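PDB 5HLJ: VP24 from White spot syndrome virus, which is a major envelope protein of the virion, probably anchored in the viral membrane by a transmembrane helix. Local coordinates for residues Q54-S59 and I69-L74; Y94-N99 and I142-F147. All coordinates share one frame; numbering follows the deposited sequence.

Interaction 1. Residues Q54-S59 and I69-L74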
loop_
_atom_site.group_PDB
_atom_site.type_symbol
_atom_site.label_atom_id
_atom_site.label_comp_id
_atom_site.label_asym_id
_atom_site.label_seq_id
_atom_site.Cartn_x
_atom_site.Cartn_y
_atom_site.Cartn_z
ATOM N N GLN A 54 -10.325 -20.692 -13.679
ATOM C CA GLN A 54 -10.409 -19.670 -14.711
ATOM C C GLN A 54 -11.640 -19.810 -15.598
ATOM O O GLN A 54 -12.090 -20.912 -15.894
ATOM C CB GLN A 54 -9.158 -19.702 -15.571
ATOM C CG GLN A 54 -8.935 -21.035 -16.247
ATOM C CD GLN A 54 -7.510 -21.185 -16.764
ATOM O OE1 GLN A 54 -6.541 -21.082 -16.001
ATOM N NE2 GLN A 54 -7.375 -21.427 -18.065
ATOM N N GLY A 55 -12.181 -18.672 -16.011
ATOM C CA GLY A 55 -13.284 -18.628 -16.953
ATOM C C GLY A 55 -14.603 -19.214 -16.485
ATOM O O GLY A 55 -15.442 -19.586 -17.306
ATOM N N THR A 56 -14.793 -19.305 -15.175
ATOM C CA THR A 56 -16.038 -19.829 -14.628
ATOM C C THR A 56 -17.211 -18.943 -15.055
ATOM O O THR A 56 -17.156 -17.724 -14.925
ATOM C CB THR A 56 -15.969 -19.916 -13.092
ATOM O OG1 THR A 56 -14.894 -20.787 -12.719
ATOM C CG2 THR A 56 -17.255 -20.439 -12.512
ATOM N N SER A 57 -18.266 -19.558 -15.574
ATOM C CA SER A 57 -19.419 -18.808 -16.052
ATOM C C SER A 57 -20.203 -18.247 -14.889
ATOM O O SER A 57 -20.102 -18.746 -13.772
ATOM C CB SER A 57 -20.332 -19.694 -16.893
ATOM O OG SER A 57 -21.025 -20.589 -16.049
ATOM N N ASP A 58 -21.026 -17.242 -15.157
ATOM C CA ASP A 58 -21.790 -16.610 -14.090
ATOM C C ASP A 58 -22.727 -17.587 -13.374
ATOM O O ASP A 58 -22.868 -17.507 -12.147
ATOM C CB ASP A 58 -22.576 -15.407 -14.627
ATOM C CG ASP A 58 -21.728 -14.102 -14.673
ATOM O OD1 ASP A 58 -20.476 -14.159 -14.543
ATOM O OD2 ASP A 58 -22.328 -13.011 -14.847
ATOM N N SER A 59 -23.358 -18.513 -14.102
ATOM C CA SER A 59 -24.324 -19.416 -13.449
ATOM C C SER A 59 -23.621 -20.432 -12.535
ATOM O O SER A 59 -24.124 -20.761 -11.469
ATOM C CB SER A 59 -25.191 -20.144 -14.479
ATOM O OG SER A 59 -24.389 -20.809 -15.434
ATOM N N ILE A 69 -17.079 -15.071 -4.251
ATOM C CA ILE A 69 -16.579 -15.988 -5.267
ATOM C C ILE A 69 -15.923 -15.209 -6.388
ATOM O O ILE A 69 -16.531 -14.296 -6.960
ATOM C CB ILE A 69 -17.714 -16.868 -5.880
ATOM C CG1 ILE A 69 -18.771 -17.215 -4.835
ATOM C CG2 ILE A 69 -17.137 -18.130 -6.538
ATOM C CD1 ILE A 69 -18.273 -18.132 -3.737
ATOM N N LEU A 70 -14.696 -15.582 -6.728
ATOM C CA LEU A 70 -13.962 -14.882 -7.759
ATOM C C LEU A 70 -13.543 -15.818 -8.879
ATOM O O LEU A 70 -13.223 -16.983 -8.635
ATOM C CB LEU A 70 -12.714 -14.214 -7.185
ATOM C CG LEU A 70 -12.821 -13.231 -6.023
ATOM C CD1 LEU A 70 -12.794 -13.952 -4.685
ATOM C CD2 LEU A 70 -11.676 -12.253 -6.127
ATOM N N THR A 71 -13.529 -15.291 -10.105
ATOM C CA THR A 71 -12.911 -15.967 -11.237
ATOM C C THR A 71 -12.204 -14.927 -12.120
ATOM O O THR A 71 -12.693 -13.815 -12.297
ATOM C CB THR A 71 -13.955 -16.775 -12.077
ATOM O OG1 THR A 71 -13.289 -17.481 -13.125
ATOM C CG2 THR A 71 -15.010 -15.854 -12.690
ATOM N N SER A 72 -11.036 -15.274 -12.639
ATOM C CA SER A 72 -10.380 -14.443 -13.632
ATOM C C SER A 72 -10.716 -14.976 -15.019
ATOM O O SER A 72 -10.735 -16.192 -15.230
ATOM C CB SER A 72 -8.870 -14.405 -13.406
ATOM O OG SER A 72 -8.326 -15.707 -13.315
ATOM N N LEU A 73 -11.022 -14.070 -15.946
ATOM C CA LEU A 73 -11.381 -14.444 -17.318
ATOM C C LEU A 73 -10.200 -14.214 -18.244
ATOM O O LEU A 73 -9.404 -13.298 -18.044
ATOM C CB LEU A 73 -12.610 -13.661 -17.820
ATOM C CG LEU A 73 -13.895 -13.728 -16.987
ATOM C CD1 LEU A 73 -15.096 -13.136 -17.742
ATOM C CD2 LEU A 73 -14.193 -15.150 -16.505
ATOM N N LEU A 74 -10.079 -15.070 -19.252
ATOM C CA LEU A 74 -8.954 -15.010 -20.172
ATOM C C LEU A 74 -9.481 -14.793 -21.588
ATOM O O LEU A 74 -10.675 -14.562 -21.778
ATOM C CB LEU A 74 -8.114 -16.285 -20.059
ATOM C CG LEU A 74 -7.673 -16.571 -18.611
ATOM C CD1 LEU A 74 -7.021 -17.935 -18.468
ATOM C CD2 LEU A 74 -6.744 -15.470 -18.069
#
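Thr71 OG1 receives the backbone N-H of Thr56 at 3.1 Å, a bond bent to 149° at the hydrogen. One residue earlier the N-H of Gly55 runs almost straight (167°) to Ser72 O at 3.0 Å. Two successive amides of the loop are thus gripped by two successive residues of the strand, one through a side chain and one through a carbonyl. Chi1 of Thr71 (-177°) swings the hydroxyl out to the loop and leaves CG2 3.6 Å from Thr56 O; the two threonine side chains meet at an oblique angle, Thr56 CB beside Thr71 OG1. Apolar branches fill in beside these bonds. Leu73 CD2 comes to 3.6 Å from Gly55 CA, where the glycine offers only backbone; its positive phi is one that glycine adopts readily. Leu74 CD1 lies 3.5 Å from NE2 of Gln54, the two side chains crossing at about a right angle. Gln54 CA also makes a CA-H...O contact with Ser72 O, so this carbonyl meets both Gln54 and Gly55.

Further out, Gly53 O is hydrogen-bonded to the hydroxyls of both Thr56 and Thr71. Since a carbonyl can only accept, Thr71 OG1 is used both ways, accepting from Thr56 N and donating to Gly53 O. Asn35 bonds Gln54 OE1 through ND2 and Ser72 OG through OD1; Ser72 OG is also bonded to Phe36 N. Ser57 N-caps helix 58-61 by a weak bond to Glu60 N. The contact belongs to a beta-alpha-beta unit, strand 48-51, helix 58-61 and strand 68-72, and fastens the turn before the helix onto the returning strand. Its chemistry implies two loop N-H groups satisfied by a strand hydroxyl and a strand carbonyl, the hydroxyl relaying onward to Gly53 O.

Interaction 2. Residues Y94-N99 and I142-F147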
loop_
_atom_site.group_PDB
_atom_site.type_symbol
_atom_site.label_atom_id
_atom_site.label_comp_id
_atom_site.label_asym_id
_atom_site.label_seq_id
_atom_site.Cartn_x
_atom_site.Cartn_y
_atom_site.Cartn_z
ATOM N N TYR A 94 -9.049 -9.278 -15.349
ATOM C CA TYR A 94 -10.463 -9.068 -15.613
ATOM C C TYR A 94 -11.218 -10.126 -14.825
ATOM O O TYR A 94 -11.296 -11.294 -15.240
ATOM C CB TYR A 94 -10.778 -9.147 -17.119
ATOM C CG TYR A 94 -12.196 -8.730 -17.466
ATOM C CD1 TYR A 94 -12.470 -7.475 -18.004
ATOM C CD2 TYR A 94 -13.266 -9.593 -17.239
ATOM C CE1 TYR A 94 -13.785 -7.099 -18.312
ATOM C CE2 TYR A 94 -14.562 -9.229 -17.529
ATOM C CZ TYR A 94 -14.827 -7.987 -18.066
ATOM O OH TYR A 94 -16.143 -7.655 -18.341
ATOM N N ALA A 95 -11.758 -9.726 -13.676
ATOM C CA ALA A 95 -12.331 -10.695 -12.756
ATOM C C ALA A 95 -13.826 -10.505 -12.574
ATOM O O ALA A 95 -14.337 -9.389 -12.650
ATOM C CB ALA A 95 -11.630 -10.620 -11.404
ATOM N N ARG A 96 -14.515 -11.616 -12.325
ATOM C CA ARG A 96 -15.924 -11.592 -11.975
ATOM C C ARG A 96 -16.017 -12.016 -10.520
ATOM O O ARG A 96 -15.461 -13.046 -10.122
ATOM C CB ARG A 96 -16.747 -12.513 -12.894
ATOM C CG ARG A 96 -16.632 -12.175 -14.396
ATOM C CD ARG A 96 -17.474 -10.957 -14.785
ATOM N NE ARG A 96 -18.912 -11.245 -14.702
ATOM C CZ ARG A 96 -19.857 -10.313 -14.617
ATOM N NH1 ARG A 96 -19.521 -9.029 -14.595
ATOM N NH2 ARG A 96 -21.137 -10.660 -14.530
ATOM N N VAL A 97 -16.691 -11.209 -9.717
ATOM C CA VAL A 97 -16.708 -11.418 -8.285
ATOM C C VAL A 97 -18.131 -11.448 -7.772
ATOM O O VAL A 97 -18.859 -10.459 -7.862
ATOM C CB VAL A 97 -15.909 -10.320 -7.527
ATOM C CG1 VAL A 97 -15.914 -10.583 -6.018
ATOM C CG2 VAL A 97 -14.487 -10.245 -8.032
ATOM N N TYR A 98 -18.514 -12.594 -7.213
ATOM C CA TYR A 98 -19.822 -12.747 -6.613
ATOM C C TYR A 98 -19.762 -12.395 -5.133
ATOM O O TYR A 98 -19.107 -13.078 -4.350
ATOM C CB TYR A 98 -20.343 -14.175 -6.811
ATOM C CG TYR A 98 -21.754 -14.399 -6.315
ATOM C CD1 TYR A 98 -22.735 -13.430 -6.500
ATOM C CD2 TYR A 98 -22.116 -15.595 -5.695
ATOM C CE1 TYR A 98 -24.026 -13.626 -6.055
ATOM C CE2 TYR A 98 -23.417 -15.803 -5.248
ATOM C CZ TYR A 98 -24.364 -14.818 -5.432
ATOM O OH TYR A 98 -25.660 -15.013 -4.994
ATOM N N ASN A 99 -20.449 -11.321 -4.765
ATOM C CA ASN A 99 -20.574 -10.905 -3.382
ATOM C C ASN A 99 -21.876 -11.433 -2.802
ATOM O O ASN A 99 -22.960 -10.867 -3.026
ATOM C CB ASN A 99 -20.512 -9.376 -3.257
ATOM C CG ASN A 99 -20.729 -8.891 -1.822
ATOM O OD1 ASN A 99 -20.682 -9.676 -0.872
ATOM N ND2 ASN A 99 -20.964 -7.586 -1.664
ATOM N N ILE A 142 -23.000 -10.249 -9.316
ATOM C CA ILE A 142 -21.681 -10.540 -9.839
ATOM C C ILE A 142 -21.116 -9.234 -10.398
ATOM O O ILE A 142 -21.769 -8.545 -11.182
ATOM C CB ILE A 142 -21.726 -11.633 -10.910
ATOM C CG1 ILE A 142 -22.533 -12.830 -10.389
ATOM C CG2 ILE A 142 -20.323 -12.077 -11.297
ATOM C CD1 ILE A 142 -22.595 -13.984 -11.352
ATOM N N ASN A 143 -19.909 -8.887 -9.967
ATOM C CA ASN A 143 -19.311 -7.599 -10.288
ATOM C C ASN A 143 -18.035 -7.755 -11.093
ATOM O O ASN A 143 -17.286 -8.713 -10.902
ATOM C CB ASN A 143 -18.989 -6.823 -9.014
ATOM C CG ASN A 143 -20.166 -6.720 -8.070
ATOM O OD1 ASN A 143 -20.889 -5.717 -8.070
ATOM N ND2 ASN A 143 -20.353 -7.750 -7.234
ATOM N N THR A 144 -17.772 -6.807 -11.978
ATOM C CA THR A 144 -16.490 -6.785 -12.654
ATOM C C THR A 144 -15.453 -6.084 -11.772
ATOM O O THR A 144 -15.726 -5.039 -11.172
ATOM C CB THR A 144 -16.613 -6.109 -14.032
ATOM O OG1 THR A 144 -17.431 -6.938 -14.860
ATOM C CG2 THR A 144 -15.248 -5.963 -14.703
ATOM N N LEU A 145 -14.283 -6.702 -11.655
ATOM C CA LEU A 145 -13.174 -6.133 -10.891
ATOM C C LEU A 145 -11.924 -6.197 -11.738
ATOM O O LEU A 145 -11.582 -7.261 -12.250
ATOM C CB LEU A 145 -12.965 -6.880 -9.570
ATOM C CG LEU A 145 -11.794 -6.465 -8.664
ATOM C CD1 LEU A 145 -11.961 -5.056 -8.167
ATOM C CD2 LEU A 145 -11.662 -7.413 -7.449
ATOM N N VAL A 146 -11.257 -5.060 -11.928
ATOM C CA VAL A 146 -10.059 -5.064 -12.756
ATOM C C VAL A 146 -8.919 -4.264 -12.128
ATOM O O VAL A 146 -9.135 -3.322 -11.363
ATOM C CB VAL A 146 -10.328 -4.493 -14.208
ATOM C CG1 VAL A 146 -11.674 -4.938 -14.759
ATOM C CG2 VAL A 146 -10.232 -2.994 -14.251
ATOM N N PHE A 147 -7.695 -4.653 -12.459
ATOM C CA PHE A 147 -6.556 -3.770 -12.281
ATOM C C PHE A 147 -5.617 -4.022 -13.449
ATOM O O PHE A 147 -5.652 -5.098 -14.068
ATOM C CB PHE A 147 -5.866 -3.982 -10.917
ATOM C CG PHE A 147 -5.004 -5.220 -10.839
ATOM C CD1 PHE A 147 -3.693 -5.200 -11.281
ATOM C CD2 PHE A 147 -5.502 -6.390 -10.295
ATOM C CE1 PHE A 147 -2.902 -6.331 -11.211
ATOM C CE2 PHE A 147 -4.711 -7.527 -10.213
ATOM C CZ PHE A 147 -3.413 -7.500 -10.682
#
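Tyr94 lays one face of its ring over Thr144 CG2, a CH-pi contact with the methyl 4.3 Å from the ring centroid, 24° off the normal and displaced toward the rim. The same threonine gives OG1 to Arg96: NH1 donates to it at 3.0 Å in a markedly bent bond, and the oxygen lies in the guanidinium plane, at its edge, while NH2 forms a salt bridge with Asp58 of helix 58-61. Arg96 reaches this position by folding back at chi2 and chi3 (-77° and -69°), which sets a face of the guanidinium over Ile142 CG2, 3.6 Å from NH2. The other branch of Ile142, CG1, packs against Tyr98 CD1. On the opposite face of the sheet Val97 CG2 touches Leu145 CB at 4.0 Å, and Asn143 bends its amide back to the neighbouring strand. Val97 O thus adds ND2 at 3.2 Å, nearly along the C=O axis, to the backbone N of Asn143 at 2.8 Å, above the carbonyl plane; Asn143 OD1 takes the N-H of Lys138. Paired backbone bonds join Ala95 with Leu145 and Val97 with Asn143.

Strand 90-99 lies between strands 141-151 and 68-72 in the large mixed sheet. Leu61 and Asp58 of helix 58-61 touch Ile142 on the arginine-bearing face; Leu137 of strand 135-137 touches Val97 and Asn143 on the other.

Overall arrangement
From the N terminus, interaction 1 closes first, a short loop through helix 58-61 that brings residues 69-74 back beside residues 54-59. The chain then passes into strand 90-99, and interaction 2 closes a much longer excursion when residues 142-147 return alongside 94-99. The two loops follow in series, neither nested nor crossed. They meet where strands 68-72 and 90-99 are sheet neighbours: Ile69 O and Tyr98 N are probably hydrogen-bonded at 2.6 Å. A salt bridge from Asp58 OD2 to Arg96 NH2, 2.7 Å long, adds a side-chain link, so the helix of the beta-alpha-beta unit is tied to the strand pair of interaction 2.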